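Side-chain contacts in acyl-coenzyme A oxidase acox-1.1 (Caenorhabditis elegans, PDB 5K3H), which catalyses the FAD-dependent, oxygen-consuming desaturation of acyl-CoA side chains, the first step of peroxisomal beta-oxidation, and works as a dimer: residues T48-L51 with A52-P55; Y65-R68 with E69-I72; E97-H100 with L101-V105; A126-D130 with E131-K135; L137-L141 with R142-I146. One frame throughout, in Å; residues are numbered along the deposited sequence.

Contact 1. Residues T48-L51 with A52-P55; sequences TAKL and AEIP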
# COMPACT_ATOMS: atom_id res chain seq x y z
N THR B 48 -26.86 -7.06 -14.78
CA THR B 48 -27.00 -6.57 -13.41
C THR B 48 -28.45 -6.60 -12.97
O THR B 48 -28.76 -7.06 -11.86
CB THR B 48 -26.42 -5.15 -13.33
OG1 THR B 48 -25.01 -5.22 -13.55
CG2 THR B 48 -26.68 -4.48 -11.98
N ALA B 49 -29.36 -6.12 -13.82
CA ALA B 49 -30.78 -6.11 -13.49
C ALA B 49 -31.31 -7.53 -13.32
O ALA B 49 -32.07 -7.81 -12.38
CB ALA B 49 -31.56 -5.37 -14.58
N LYS B 50 -30.88 -8.45 -14.17
CA LYS B 50 -31.31 -9.83 -14.01
C LYS B 50 -30.83 -10.40 -12.68
O LYS B 50 -31.60 -11.05 -11.95
CB LYS B 50 -30.81 -10.66 -15.19
CG LYS B 50 -31.20 -12.14 -15.16
CD LYS B 50 -32.73 -12.32 -15.18
CE LYS B 50 -33.11 -13.78 -15.38
NZ LYS B 50 -34.59 -13.94 -15.57
N LEU B 51 -29.57 -10.15 -12.32
CA LEU B 51 -29.07 -10.67 -11.05
C LEU B 51 -29.84 -10.11 -9.85
O LEU B 51 -29.95 -10.77 -8.80
CB LEU B 51 -27.58 -10.37 -10.92
CG LEU B 51 -26.65 -11.14 -11.84
CD1 LEU B 51 -25.29 -10.44 -11.91
CD2 LEU B 51 -26.50 -12.58 -11.40
N ALA B 52 -30.40 -8.91 -9.98
CA ALA B 52 -31.19 -8.36 -8.88
C ALA B 52 -32.40 -9.23 -8.56
O ALA B 52 -32.92 -9.17 -7.44
CB ALA B 52 -31.64 -6.93 -9.19
N GLU B 53 -32.86 -10.04 -9.53
CA GLU B 53 -33.98 -10.95 -9.34
C GLU B 53 -33.55 -12.32 -8.87
O GLU B 53 -34.41 -13.19 -8.71
CB GLU B 53 -34.75 -11.14 -10.65
CG GLU B 53 -35.27 -9.91 -11.34
CD GLU B 53 -35.94 -10.24 -12.68
OE1 GLU B 53 -35.80 -11.39 -13.16
OE2 GLU B 53 -36.57 -9.34 -13.28
N ILE B 54 -32.26 -12.57 -8.65
CA ILE B 54 -31.80 -13.91 -8.30
C ILE B 54 -31.06 -13.83 -6.97
O ILE B 54 -29.83 -13.88 -6.94
CB ILE B 54 -30.88 -14.50 -9.38
CG1 ILE B 54 -31.48 -14.41 -10.77
CG2 ILE B 54 -30.54 -15.94 -9.09
CD1 ILE B 54 -30.52 -14.91 -11.84
N PRO B 55 -31.77 -13.77 -5.85
CA PRO B 55 -31.09 -13.56 -4.57
C PRO B 55 -30.16 -14.70 -4.18
O PRO B 55 -29.25 -14.49 -3.36
CB PRO B 55 -32.25 -13.41 -3.58
CG PRO B 55 -33.43 -14.08 -4.24
CD PRO B 55 -33.24 -13.81 -5.71
O HOH W 1 -35.50 -14.33 -13.25
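The carboxylate of Glu-53 meets Lys-50 through OE1, which approaches NZ to 3.7 Å, a long salt bridge. The two chains cross at about a right angle: Lys-50 bends at chi2 (61°) and brings its CD to 3.8 Å from the same oxygen, while the glutamate chain runs extended beyond CG. Water 1 spans the pair, donating to Glu-53 OE1 and accepting from Lys-50 NZ, although this second leg is short and its exact length doubtful. The backbone bonds of the same residues record the end of helix 38-52. Ala-52 N still bonds to Thr-48 O at 3.1 Å, the regular i to i+4 link, but Glu-53 N turns back to Lys-50 O and Ile-54 N to Leu-51 O, both at 2.9 Å. These i to i+3 donors sit well above the carbonyl planes, by 53° and 64°, as the chain tightens. Ile-54 then folds back, its CG1 3.6 Å from Lys-50 O. Leu-51 O also receives His-58, and Thr-48 O receives Arg-623. This last turn of helix 38-52 lies with Leu-51 against helix 97-105, while Ile-54 and Lys-50 touch Ile-89 in the loop preceding that helix.

Contact 2. Residues Y65-R68 with E69-I72; sequences YMTR and EEKI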
# COMPACT_ATOMS: atom_id res chain seq x y z
N TYR B 65 -17.21 -9.43 6.82
CA TYR B 65 -17.61 -10.08 8.07
C TYR B 65 -17.09 -11.49 8.21
O TYR B 65 -16.98 -11.97 9.34
CB TYR B 65 -19.12 -10.19 8.22
CG TYR B 65 -19.93 -8.94 8.39
CD1 TYR B 65 -19.33 -7.69 8.45
CD2 TYR B 65 -21.31 -9.02 8.49
CE1 TYR B 65 -20.09 -6.56 8.59
CE2 TYR B 65 -22.07 -7.90 8.65
CZ TYR B 65 -21.47 -6.67 8.69
OH TYR B 65 -22.27 -5.56 8.85
N MET B 66 -16.76 -12.15 7.10
CA MET B 66 -16.59 -13.59 7.03
C MET B 66 -15.13 -13.99 7.28
O MET B 66 -14.20 -13.31 6.85
CB MET B 66 -17.00 -14.10 5.65
CG MET B 66 -18.45 -13.88 5.26
SD MET B 66 -18.69 -14.60 3.61
CE MET B 66 -20.32 -14.08 3.12
N THR B 67 -14.94 -15.13 7.95
CA THR B 67 -13.62 -15.72 8.01
C THR B 67 -13.23 -16.27 6.63
O THR B 67 -14.07 -16.37 5.72
CB THR B 67 -13.57 -16.83 9.06
OG1 THR B 67 -14.45 -17.89 8.65
CG2 THR B 67 -14.07 -16.30 10.39
N ARG B 68 -11.95 -16.64 6.49
CA ARG B 68 -11.48 -17.23 5.24
C ARG B 68 -12.26 -18.50 4.91
O ARG B 68 -12.67 -18.72 3.75
CB ARG B 68 -9.99 -17.55 5.31
CG ARG B 68 -9.45 -17.95 3.95
CD ARG B 68 -7.97 -18.33 3.89
NE ARG B 68 -7.62 -18.54 2.49
CZ ARG B 68 -6.46 -18.99 2.03
NH1 ARG B 68 -5.46 -19.28 2.86
NH2 ARG B 68 -6.30 -19.11 0.72
N GLU B 69 -12.46 -19.36 5.91
CA GLU B 69 -13.22 -20.59 5.69
C GLU B 69 -14.64 -20.31 5.21
O GLU B 69 -15.13 -20.97 4.29
CB GLU B 69 -13.22 -21.41 6.98
CG GLU B 69 -11.86 -22.05 7.29
CD GLU B 69 -10.80 -21.08 7.87
OE1 GLU B 69 -11.10 -19.89 8.18
OE2 GLU B 69 -9.64 -21.53 7.97
N GLU B 70 -15.29 -19.29 5.79
CA GLU B 70 -16.65 -18.94 5.37
C GLU B 70 -16.66 -18.37 3.95
O GLU B 70 -17.57 -18.67 3.17
CB GLU B 70 -17.25 -17.94 6.36
CG GLU B 70 -17.51 -18.49 7.74
CD GLU B 70 -17.79 -17.39 8.76
OE1 GLU B 70 -17.65 -16.19 8.39
OE2 GLU B 70 -18.12 -17.70 9.93
N LYS B 71 -15.66 -17.55 3.60
CA LYS B 71 -15.62 -16.99 2.25
C LYS B 71 -15.51 -18.09 1.20
O LYS B 71 -16.17 -18.03 0.16
CB LYS B 71 -14.43 -16.03 2.11
CG LYS B 71 -14.50 -14.73 2.89
CD LYS B 71 -13.15 -14.03 2.77
CE LYS B 71 -12.98 -12.91 3.79
NZ LYS B 71 -12.88 -11.58 3.18
N ILE B 72 -14.67 -19.10 1.46
CA ILE B 72 -14.47 -20.17 0.47
C ILE B 72 -15.74 -21.02 0.30
O ILE B 72 -16.13 -21.34 -0.83
CB ILE B 72 -13.23 -21.01 0.85
CG1 ILE B 72 -11.97 -20.12 0.74
CG2 ILE B 72 -13.10 -22.24 -0.04
CD1 ILE B 72 -10.66 -20.77 1.17
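Thr-67 and Glu-70 hold each other by two reciprocal bonds. The threonine N donates to Glu-70 OE1 at 2.9 Å, reaching the oxygen from above the carboxylate plane (57° out of it), and Glu-70 N returns a longer but fairly straight bond, 3.3 Å and 160°, to Thr-67 OG1. With chi1 at 65°, OG1 sits between the backbone N and the carbonyl carbon, where it faces the first turn. The extended Glu-70 chain crosses the threonine at a slant, its CG 3.2 Å from Thr-67 OG1. Just outside this pair, Met-66 CB rests 3.8 Å from Lys-71 CG, and the regular bond from Lys-71 N to Thr-67 O, 2.9 Å, starts the helical pattern. One turn on, the extended Arg-68 chain passes Ile-72, whose CD1 lies 4.0 Å from Arg-68 NE.

Further partners position these groups: Arg-68 NE gives its hydrogen to Asn-246 O, and Lys-71 NZ pairs with Glu-109. Thr-67 packs on Thr-67 of the second subunit, and Ile-72 on Ser-657 of that subunit. Glu-70, close to the amino end of a helix, would probably be favoured as an anion by the N-H groups gathered there. The arrangement is a capping box, with Thr-67 as N-cap of helix 68-85, set at the dimer interface.

Contact 3. Residues E97-H100 with L101-V105; sequences ELYH and LNNEV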
# COMPACT_ATOMS: atom_id res chain seq x y z
N GLU B 97 -19.18 -10.89 -20.99
CA GLU B 97 -20.40 -11.11 -20.22
C GLU B 97 -20.11 -11.99 -19.01
O GLU B 97 -20.71 -11.80 -17.94
CB GLU B 97 -21.52 -11.72 -21.08
CG GLU B 97 -21.98 -10.86 -22.26
CD GLU B 97 -23.41 -11.17 -22.75
OE1 GLU B 97 -24.05 -12.13 -22.26
OE2 GLU B 97 -23.89 -10.44 -23.65
N LEU B 98 -19.22 -12.97 -19.17
CA LEU B 98 -18.83 -13.82 -18.05
C LEU B 98 -17.90 -13.07 -17.09
O LEU B 98 -18.01 -13.21 -15.87
CB LEU B 98 -18.16 -15.10 -18.59
CG LEU B 98 -17.67 -16.19 -17.64
CD1 LEU B 98 -18.83 -16.83 -16.90
CD2 LEU B 98 -16.90 -17.25 -18.39
N TYR B 99 -17.01 -12.25 -17.63
CA TYR B 99 -16.15 -11.43 -16.78
C TYR B 99 -16.99 -10.53 -15.89
O TYR B 99 -16.78 -10.46 -14.67
CB TYR B 99 -15.20 -10.63 -17.67
CG TYR B 99 -14.17 -9.84 -16.93
CD1 TYR B 99 -13.18 -10.48 -16.19
CD2 TYR B 99 -14.17 -8.44 -16.95
CE1 TYR B 99 -12.23 -9.78 -15.51
CE2 TYR B 99 -13.21 -7.73 -16.27
CZ TYR B 99 -12.24 -8.40 -15.55
OH TYR B 99 -11.27 -7.71 -14.84
N HIS B 100 -17.99 -9.85 -16.47
CA HIS B 100 -18.91 -9.03 -15.68
C HIS B 100 -19.72 -9.87 -14.69
O HIS B 100 -19.80 -9.55 -13.50
CB HIS B 100 -19.83 -8.25 -16.62
CG HIS B 100 -20.88 -7.45 -15.92
ND1 HIS B 100 -20.57 -6.43 -15.04
CD2 HIS B 100 -22.23 -7.45 -16.04
CE1 HIS B 100 -21.69 -5.88 -14.61
NE2 HIS B 100 -22.71 -6.48 -15.19
N LEU B 101 -20.31 -10.98 -15.17
CA LEU B 101 -21.08 -11.85 -14.29
C LEU B 101 -20.27 -12.28 -13.07
O LEU B 101 -20.75 -12.20 -11.93
CB LEU B 101 -21.55 -13.07 -15.09
CG LEU B 101 -22.26 -14.24 -14.39
CD1 LEU B 101 -23.64 -13.85 -13.88
CD2 LEU B 101 -22.33 -15.43 -15.34
N ASN B 102 -19.01 -12.69 -13.28
CA ASN B 102 -18.20 -13.12 -12.16
C ASN B 102 -17.90 -11.95 -11.20
O ASN B 102 -17.88 -12.14 -9.98
CB ASN B 102 -16.91 -13.79 -12.65
CG ASN B 102 -17.14 -15.27 -13.11
OD1 ASN B 102 -18.19 -15.89 -12.83
ND2 ASN B 102 -16.16 -15.81 -13.83
N ASN B 103 -17.66 -10.75 -11.74
CA ASN B 103 -17.39 -9.59 -10.87
C ASN B 103 -18.56 -9.29 -9.95
O ASN B 103 -18.36 -8.98 -8.77
CB ASN B 103 -17.09 -8.34 -11.70
CG ASN B 103 -15.79 -8.41 -12.45
OD1 ASN B 103 -14.84 -9.08 -12.04
ND2 ASN B 103 -15.74 -7.72 -13.59
N GLU B 104 -19.79 -9.32 -10.49
CA GLU B 104 -21.01 -9.13 -9.69
C GLU B 104 -21.16 -10.23 -8.65
O GLU B 104 -21.39 -9.96 -7.46
CB GLU B 104 -22.25 -9.12 -10.60
CG GLU B 104 -22.52 -7.85 -11.38
CD GLU B 104 -23.61 -6.98 -10.76
OE1 GLU B 104 -24.31 -7.43 -9.82
OE2 GLU B 104 -23.72 -5.81 -11.18
N VAL B 105 -21.06 -11.48 -9.08
CA VAL B 105 -21.38 -12.61 -8.23
C VAL B 105 -20.19 -13.03 -7.39
O VAL B 105 -20.28 -13.09 -6.16
CB VAL B 105 -21.95 -13.77 -9.09
CG1 VAL B 105 -22.13 -15.06 -8.30
CG2 VAL B 105 -23.30 -13.37 -9.66
O HOH W 2 -17.31 -5.50 -14.33
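The His-100 ring carries Glu-104 CG over one face, a CH-pi contact of 4.2 Å from CG to the ring centroid, 27° off the normal. The two side chains lie side by side and point the same way, with ring and carboxylate planes 75° apart; Glu-104 is bent at chi2 (-102°), and its OE2 stops 4.2 Å from His-100 NE2. On the adjoining side of helix 97-105 another i to i+4 pair has Tyr-99 presenting a ring face to Asn-103 ND2, which stands 3.7 Å above the plane and offset toward the rim, the amide nearly upright against the ring. That ND2 also donates to water 2 at 2.8 Å, and the water lies in the plane of the imidazole, at its edge, in a weak contact with His-100 ND1. Apolar packing enters through Leu-98 CD1 and Leu-101 CD2, 4.1 Å apart.

Both polar ends reach helix 38-52: His-100 NE2 and Glu-104 OE2 each bond Thr-48 OG1, while Glu-104 OE1 pairs with Arg-623. Were His-100 an alanine, Glu-104 CG would probably lose its aromatic face and Thr-48 OG1 one of its partners. With Arg-623 and two hydroxyls, those of Thr-48 and Ser-621, round its carboxylate, Glu-104 is probably ionised.

Contact 4. Residues A126-D130 with E131-K135; sequences AQASD and EQQAK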
# COMPACT_ATOMS: atom_id res chain seq x y z
N ALA B 126 -3.55 -23.93 -26.09
CA ALA B 126 -2.28 -23.52 -26.69
C ALA B 126 -1.31 -24.67 -26.91
O ALA B 126 -0.52 -24.63 -27.86
CB ALA B 126 -1.61 -22.46 -25.82
N GLN B 127 -1.35 -25.70 -26.05
CA GLN B 127 -0.28 -26.70 -26.00
C GLN B 127 -0.76 -28.13 -26.20
O GLN B 127 0.05 -28.98 -26.62
CB GLN B 127 0.46 -26.61 -24.66
CG GLN B 127 0.93 -25.20 -24.24
CD GLN B 127 1.18 -25.09 -22.73
OE1 GLN B 127 0.97 -26.05 -21.98
NE2 GLN B 127 1.63 -23.92 -22.29
N ALA B 128 -2.01 -28.44 -25.89
CA ALA B 128 -2.52 -29.79 -26.07
C ALA B 128 -2.83 -30.04 -27.54
O ALA B 128 -3.24 -29.12 -28.26
CB ALA B 128 -3.77 -30.02 -25.21
N SER B 129 -2.56 -31.26 -28.00
CA SER B 129 -2.93 -31.62 -29.36
C SER B 129 -4.45 -31.68 -29.49
O SER B 129 -5.18 -31.75 -28.50
CB SER B 129 -2.32 -32.97 -29.75
OG SER B 129 -3.00 -34.05 -29.13
N ASP B 130 -4.92 -31.69 -30.74
CA ASP B 130 -6.34 -31.79 -31.02
C ASP B 130 -6.83 -33.04 -30.30
O ASP B 130 -7.78 -32.98 -29.52
CB ASP B 130 -6.59 -31.90 -32.52
CG ASP B 130 -6.82 -30.56 -33.18
OD1 ASP B 130 -7.91 -29.98 -32.99
OD2 ASP B 130 -5.90 -30.07 -33.88
N GLU B 131 -6.18 -34.17 -30.56
CA GLU B 131 -6.55 -35.41 -29.90
C GLU B 131 -6.55 -35.25 -28.38
O GLU B 131 -7.37 -35.85 -27.68
CB GLU B 131 -5.61 -36.53 -30.34
CG GLU B 131 -5.94 -37.90 -29.80
CD GLU B 131 -5.05 -38.97 -30.42
OE1 GLU B 131 -4.05 -38.60 -31.09
OE2 GLU B 131 -5.36 -40.18 -30.28
N GLN B 132 -5.59 -34.47 -27.85
CA GLN B 132 -5.55 -34.25 -26.40
C GLN B 132 -6.67 -33.32 -25.93
O GLN B 132 -7.27 -33.55 -24.88
CB GLN B 132 -4.17 -33.71 -25.99
CG GLN B 132 -3.09 -34.79 -26.02
CD GLN B 132 -1.68 -34.24 -25.93
OE1 GLN B 132 -1.38 -33.17 -26.45
NE2 GLN B 132 -0.79 -34.98 -25.26
N GLN B 133 -6.98 -32.27 -26.71
CA GLN B 133 -8.07 -31.37 -26.37
C GLN B 133 -9.41 -32.10 -26.30
O GLN B 133 -10.23 -31.82 -25.42
CB GLN B 133 -8.14 -30.25 -27.40
CG GLN B 133 -6.96 -29.32 -27.34
CD GLN B 133 -7.05 -28.25 -28.38
OE1 GLN B 133 -7.98 -28.23 -29.16
NE2 GLN B 133 -6.07 -27.36 -28.41
N ALA B 134 -9.64 -33.03 -27.23
CA ALA B 134 -10.86 -33.83 -27.21
C ALA B 134 -11.01 -34.60 -25.91
O ALA B 134 -12.13 -34.87 -25.47
CB ALA B 134 -10.88 -34.78 -28.42
N LYS B 135 -9.89 -34.93 -25.27
CA LYS B 135 -9.89 -35.72 -24.05
C LYS B 135 -9.93 -34.87 -22.78
O LYS B 135 -10.70 -35.18 -21.86
CB LYS B 135 -8.62 -36.59 -24.00
CG LYS B 135 -8.56 -37.55 -22.81
CD LYS B 135 -7.23 -38.34 -22.78
CE LYS B 135 -7.09 -39.33 -23.95
NZ LYS B 135 -5.82 -40.13 -23.77
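Gln-132 stretches its side chain back along the backbone of Ser-129, with the amide turned to offer OE1 to Ser-129 N. Ser-129 N lies in the amide's carbonyl plane, on a lone pair of Gln-132 OE1, 2.7 Å away in an almost straight bond (176°). The serine answers from the other direction: chi1 of 75° swings the hydroxyl in over the start of the helix, where Ser-129 OG accepts from Gln-132 N at 2.9 Å. Ser-129 OG also donates a weak bond of 3.3 Å to Gln-132 OE1 and lies 3.2 Å from Gln-132 CG. These reciprocal links are a capping box, Ser-129 being the N-cap of helix 130-141 directly after helix 114-127 has ended, with a glutamine in the position often taken by a glutamate. Outside partners fix the rotation of the amide, since NE2 gives to Thr-263 O and Leu-265 O and OE1 receives Met-267 N as well.

Ala-128 packs its methyl against the root of the next turn, CB 3.8 Å from Gln-132 CB and 3.9 Å from Gln-133 CG. Gln-133 is extended alongside, and its NE2 bonds back to Leu-124 O in the preceding helix. On the far side of the break, Gln-127 bonds through OE1 to Thr-217 and comes within about 4 Å, side chain to side chain, of the FAD-binding Tyr-149.

Contact 5. Residues L137-L141 with R142-I146; sequences LIRAL and RREII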
# COMPACT_ATOMS: atom_id res chain seq x y z
N LEU B 137 -9.68 -30.89 -22.71
CA LEU B 137 -10.28 -29.56 -22.83
C LEU B 137 -11.80 -29.62 -22.72
O LEU B 137 -12.42 -28.73 -22.13
CB LEU B 137 -9.86 -28.90 -24.14
CG LEU B 137 -10.45 -27.54 -24.47
CD1 LEU B 137 -10.22 -26.51 -23.36
CD2 LEU B 137 -9.85 -27.08 -25.77
N ILE B 138 -12.41 -30.66 -23.30
CA ILE B 138 -13.87 -30.79 -23.22
C ILE B 138 -14.32 -30.97 -21.78
O ILE B 138 -15.28 -30.32 -21.33
CB ILE B 138 -14.34 -31.97 -24.10
CG1 ILE B 138 -14.00 -31.76 -25.58
CG2 ILE B 138 -15.84 -32.21 -23.90
CD1 ILE B 138 -14.51 -30.46 -26.17
N ARG B 139 -13.66 -31.84 -21.03
CA ARG B 139 -14.02 -32.01 -19.63
C ARG B 139 -13.83 -30.72 -18.85
O ARG B 139 -14.67 -30.35 -18.01
CB ARG B 139 -13.19 -33.14 -19.01
CG ARG B 139 -13.41 -34.51 -19.60
CD ARG B 139 -12.79 -35.58 -18.69
NE ARG B 139 -13.53 -35.81 -17.45
CZ ARG B 139 -12.98 -36.34 -16.36
NH1 ARG B 139 -11.70 -36.66 -16.35
NH2 ARG B 139 -13.72 -36.53 -15.27
N ALA B 140 -12.75 -29.98 -19.14
CA ALA B 140 -12.50 -28.72 -18.45
C ALA B 140 -13.60 -27.72 -18.78
O ALA B 140 -14.16 -27.09 -17.88
CB ALA B 140 -11.12 -28.18 -18.82
N LEU B 141 -13.95 -27.59 -20.07
CA LEU B 141 -15.02 -26.67 -20.45
C LEU B 141 -16.35 -27.07 -19.83
O LEU B 141 -17.15 -26.20 -19.45
CB LEU B 141 -15.14 -26.58 -21.97
CG LEU B 141 -14.03 -25.77 -22.66
CD1 LEU B 141 -14.08 -25.92 -24.18
CD2 LEU B 141 -14.11 -24.30 -22.26
N ARG B 142 -16.59 -28.36 -19.68
CA ARG B 142 -17.81 -28.83 -19.04
C ARG B 142 -17.72 -28.81 -17.52
O ARG B 142 -18.69 -29.18 -16.85
CB ARG B 142 -18.14 -30.25 -19.50
CG ARG B 142 -18.59 -30.36 -20.95
CD ARG B 142 -18.74 -31.82 -21.32
NE ARG B 142 -19.56 -32.47 -20.30
CZ ARG B 142 -20.89 -32.40 -20.25
NH1 ARG B 142 -21.56 -31.71 -21.17
NH2 ARG B 142 -21.54 -33.01 -19.27
N ARG B 143 -16.57 -28.40 -16.97
CA ARG B 143 -16.36 -28.30 -15.53
C ARG B 143 -16.50 -29.67 -14.87
O ARG B 143 -16.94 -29.76 -13.71
CB ARG B 143 -17.29 -27.27 -14.89
CG ARG B 143 -17.16 -25.87 -15.51
CD ARG B 143 -18.01 -24.78 -14.82
NE ARG B 143 -17.42 -23.44 -14.99
CZ ARG B 143 -18.09 -22.28 -14.90
NH1 ARG B 143 -19.38 -22.28 -14.66
NH2 ARG B 143 -17.47 -21.12 -15.07
N GLU B 144 -16.14 -30.74 -15.60
CA GLU B 144 -16.07 -32.08 -15.00
C GLU B 144 -14.87 -32.24 -14.10
O GLU B 144 -14.86 -33.12 -13.23
CB GLU B 144 -16.00 -33.18 -16.06
CG GLU B 144 -17.18 -33.25 -17.00
CD GLU B 144 -17.04 -34.37 -18.02
OE1 GLU B 144 -16.37 -35.39 -17.74
OE2 GLU B 144 -17.57 -34.20 -19.15
N ILE B 145 -13.84 -31.40 -14.33
CA ILE B 145 -12.60 -31.39 -13.58
C ILE B 145 -12.28 -29.95 -13.22
O ILE B 145 -12.81 -28.99 -13.80
CB ILE B 145 -11.44 -32.02 -14.38
CG1 ILE B 145 -11.27 -31.31 -15.72
CG2 ILE B 145 -11.68 -33.50 -14.57
CD1 ILE B 145 -10.08 -31.83 -16.52
N ILE B 146 -11.41 -29.79 -12.22
CA ILE B 146 -10.94 -28.48 -11.81
C ILE B 146 -9.43 -28.48 -11.97
O ILE B 146 -8.73 -29.32 -11.38
CB ILE B 146 -11.36 -28.14 -10.38
CG1 ILE B 146 -12.89 -28.16 -10.27
CG2 ILE B 146 -10.82 -26.79 -9.95
CD1 ILE B 146 -13.39 -27.93 -8.87
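Arg-139 crosses Glu-144 at about a right angle, CB lying 4.1 Å from Glu-144 CB, and CG approaches Glu-144 OE1 to 3.6 Å. CD stays beside that oxygen (3.7 Å), the chain bends at chi3 (73°), and NE donates to OE1 at 2.9 Å and 165°. This salt bridge lies in the guanidinium plane but meets the carboxylate from above, the two planes being 61° apart. At the tip, Ile-145 CG2 stands 3.5 Å over one guanidinium face, offset toward the rim, nearest CZ and NH1, and NH2 pairs outward with Glu-225. Glu-144 is shared: OE2 takes Arg-142 NE at 2.9 Å on its anti lone pair, giving a three-residue network. A leucine in place of Arg-139 would probably leave Glu-144 OE1 and Glu-225 without their shared cation and Ile-145 CG2 without the flat group it packs on.

A Schellman motif ends helix 130-141. Arg-143 takes positive phi, its N returning to Ala-140 O, while Glu-144 N reaches Arg-139 O at 2.8 Å. The turn thus takes the chain from helix 130-141 into strand 147-150, with Ala-140 packed on helix 114-127, Ile-145 and Arg-139 on Tyr-199 of strand 199-208, and Ile-146 on Leu-662 of the second subunit.

Overall arrangement
All five contacts fall in the amino-terminal family region, and four mark helix ends. Contacts 2 and 4 are amino-terminal capping boxes, the first built with a glutamate at the dimer interface, the second with a glutamine tied to neighbouring backbone. Contacts 1 and 5 close helices at their carboxyl ends, both with charged pairs, long and water-bridged in contact 1, direct and branched in contact 5. Contact 3 instead runs along one helix; it is the most central, with four touching residues buried, whereas contacts 1, 4 and 5 each have three exposed. It meets contact 1 through Thr-48 and Leu-51, while contacts 4 and 5 begin and end helix 130-141.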